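Side-chain contact in glycerol dehydrogenase (PDB 6CSJ), which probably oxidises glycerol and related polyols at the expense of NAD+, and in this double mutant has gained a D-lactate dehydrogenase activity: residues I73-L76 against C77-K81. The protein carries 2 engineered substitutions. Sequence-based numbering, arbitrary orientation.
Sequences IERL and CEMSK
R75 and M79, one helical turn apart, run alongside each other in the same direction, a worked example of i to i+4 pairing along an amphipathic alpha-helix. Helix 70-82 belongs to the Rossmann-like domain of this iron-containing alcohol dehydrogenase family member, where it follows the edge strand 59-63 of the parallel sheet. NH1 of R75 comes 3.2 Å from SD of M79, with the sulfur lying oblique to the guanidinium plane. The arginine chain first runs extended, CG anti to the backbone N (chi1 -174°), then bends at chi3, and with the further turn at chi4 NH1 comes to the sulfur. Meanwhile NH2 forms a salt bridge with E72 and a hydrogen bond to the carbonyl of L63, so the same group ties the helix to the end of the edge strand. In M79, chi1 of -70° sets CG beside the backbone N, 3.4 Å from O of R75, and carries SD on towards the guanidinium. SD also meets CD2 of L76 at 4.2 Å, linking the charged flank to the apolar one, where L76 and M79 both rest on F33 of strand 32-36.

The next face around the helix carries I73 and C77, which pack against Y106 of helix 94-106. CG2 of I73 touches SG of C77 at 4.1 Å, an apolar contact four residues apart. On the outward side E74 and E78 stand a turn apart with their carboxylates not in contact, a like-charged pair whose mutual repulsion is probably weakened by solvent. Beneath all of these, four consecutive i+4 backbone bonds hold the spacing; the straightest runs from N of M79 to O of R75, 3.0 Å long with an N-H...O angle of 176°.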
ATOM      1  N   ILE A  73      -0.833 -13.558 -16.184  1.00 26.60           N
ATOM      2  CA  ILE A  73       0.160 -12.613 -16.720  1.00 28.96           C
ATOM      3  C   ILE A  73       0.614 -13.005 -18.130  1.00 29.02           C
ATOM      4  O   ILE A  73       0.717 -12.140 -19.008  1.00 29.66           O
ATOM      5  CB  ILE A  73       1.386 -12.458 -15.776  1.00 32.18           C
ATOM      6  CG1 ILE A  73       0.976 -11.737 -14.486  1.00 31.81           C
ATOM      7  CG2 ILE A  73       2.533 -11.682 -16.446  1.00 28.57           C
ATOM      8  CD1 ILE A  73       1.913 -11.977 -13.315  1.00 35.32           C
ATOM      9  N   GLU A  74       0.887 -14.296 -18.347  1.00 36.91           N
ATOM     10  CA  GLU A  74       1.289 -14.781 -19.671  1.00 39.72           C
ATOM     11  C   GLU A  74       0.171 -14.594 -20.712  1.00 32.24           C
ATOM     12  O   GLU A  74       0.443 -14.140 -21.827  1.00 31.01           O
ATOM     13  CB  GLU A  74       1.728 -16.257 -19.629  1.00 40.49           C
ATOM     14  CG  GLU A  74       2.433 -16.749 -20.911  1.00 48.96           C
ATOM     15  CD  GLU A  74       2.285 -18.269 -21.159  1.00 58.04           C
ATOM     16  OE1 GLU A  74       2.441 -18.998 -20.166  1.00 56.95           O
ATOM     17  OE2 GLU A  74       2.000 -18.718 -22.309  1.00 53.94           O
ATOM     18  N   ARG A  75      -1.065 -14.939 -20.344  1.00 25.99           N
ATOM     19  CA  ARG A  75      -2.233 -14.764 -21.224  1.00 27.56           C
ATOM     20  C   ARG A  75      -2.359 -13.310 -21.699  1.00 31.73           C
ATOM     21  O   ARG A  75      -2.514 -13.046 -22.898  1.00 40.60           O
ATOM     22  CB  ARG A  75      -3.513 -15.218 -20.504  1.00 29.22           C
ATOM     23  CG  ARG A  75      -4.785 -15.216 -21.350  1.00 30.57           C
ATOM     24  CD  ARG A  75      -6.005 -15.650 -20.537  1.00 30.74           C
ATOM     25  NE  ARG A  75      -6.520 -14.584 -19.656  1.00 33.03           N
ATOM     26  CZ  ARG A  75      -7.260 -13.539 -20.053  1.00 37.28           C
ATOM     27  NH1 ARG A  75      -7.594 -13.372 -21.336  1.00 35.00           N
ATOM     28  NH2 ARG A  75      -7.663 -12.633 -19.164  1.00 41.61           N
ATOM     29  N   LEU A  76      -2.258 -12.374 -20.755  1.00 32.83           N
ATOM     30  CA  LEU A  76      -2.382 -10.939 -21.052  1.00 28.18           C
ATOM     31  C   LEU A  76      -1.189 -10.376 -21.829  1.00 29.31           C
ATOM     32  O   LEU A  76      -1.377  -9.516 -22.693  1.00 27.98           O
ATOM     33  CB  LEU A  76      -2.614 -10.136 -19.766  1.00 26.74           C
ATOM     34  CG  LEU A  76      -3.932 -10.441 -19.045  1.00 27.22           C
ATOM     35  CD1 LEU A  76      -3.905  -9.926 -17.624  1.00 28.38           C
ATOM     36  CD2 LEU A  76      -5.125  -9.870 -19.793  1.00 27.53           C
ATOM     37  N   CYS A  77       0.023 -10.850 -21.528  1.00 28.65           N
ATOM     38  CA  CYS A  77       1.210 -10.516 -22.347  1.00 33.15           C
ATOM     39  C   CYS A  77       1.024 -10.895 -23.822  1.00 40.64           C
ATOM     40  O   CYS A  77       1.370 -10.107 -24.710  1.00 39.63           O
ATOM     41  CB  CYS A  77       2.469 -11.220 -21.831  1.00 35.26           C
ATOM     42  SG  CYS A  77       3.161 -10.527 -20.319  1.00 37.47           S
ATOM     43  N   GLU A  78       0.490 -12.101 -24.068  1.00 42.92           N
ATOM     44  CA  GLU A  78       0.257 -12.591 -25.435  1.00 41.09           C
ATOM     45  C   GLU A  78      -0.798 -11.740 -26.133  1.00 35.34           C
ATOM     46  O   GLU A  78      -0.553 -11.237 -27.228  1.00 32.61           O
ATOM     47  CB  GLU A  78      -0.119 -14.088 -25.452  1.00 48.84           C
ATOM     48  CG  GLU A  78       1.075 -15.017 -25.203  1.00 51.24           C
ATOM     49  CD  GLU A  78       2.032 -15.124 -26.395  1.00 56.51           C
ATOM     50  OE1 GLU A  78       1.575 -15.087 -27.564  1.00 52.67           O
ATOM     51  OE2 GLU A  78       3.262 -15.269 -26.175  1.00 67.60           O
ATOM     52  N   MET A  79      -1.939 -11.529 -25.478  1.00 28.79           N
ATOM     53  CA  MET A  79      -2.967 -10.622 -26.006  1.00 31.16           C
ATOM     54  C   MET A  79      -2.412  -9.239 -26.330  1.00 28.95           C
ATOM     55  O   MET A  79      -2.720  -8.685 -27.384  1.00 28.54           O
ATOM     56  CB  MET A  79      -4.125 -10.472 -25.021  1.00 31.45           C
ATOM     57  CG  MET A  79      -4.986 -11.701 -24.865  1.00 33.62           C
ATOM     58  SD  MET A  79      -6.152 -11.500 -23.517  1.00 44.54           S
ATOM     59  CE  MET A  79      -7.100 -10.108 -24.103  1.00 38.14           C
ATOM     60  N   SER A  80      -1.597  -8.701 -25.422  1.00 28.92           N
ATOM     61  CA  SER A  80      -0.954  -7.391 -25.604  1.00 29.23           C
ATOM     62  C   SER A  80      -0.016  -7.342 -26.824  1.00 28.46           C
ATOM     63  O   SER A  80      -0.071  -6.378 -27.587  1.00 35.08           O
ATOM     64  CB  SER A  80      -0.192  -6.974 -24.338  1.00 25.58           C
ATOM     65  OG  SER A  80       0.497  -5.756 -24.536  1.00 24.71           O
ATOM     66  N   LYS A  81       0.843  -8.352 -26.994  1.00 31.97           N
ATOM     67  CA  LYS A  81       1.695  -8.472 -28.205  1.00 32.20           C
ATOM     68  C   LYS A  81       0.854  -8.638 -29.475  1.00 29.49           C
ATOM     69  O   LYS A  81       1.119  -7.994 -30.488  1.00 28.66           O
ATOM     70  CB  LYS A  81       2.675  -9.650 -28.111  1.00 34.24           C
ATOM     71  CG  LYS A  81       3.826  -9.478 -27.129  1.00 40.32           C
ATOM     72  CD  LYS A  81       4.996 -10.399 -27.483  1.00 44.99           C
ATOM     73  CE  LYS A  81       5.892 -10.704 -26.287  1.00 47.01           C
ATOM     74  NZ  LYS A  81       5.343 -11.834 -25.483  1.00 46.61           N
TER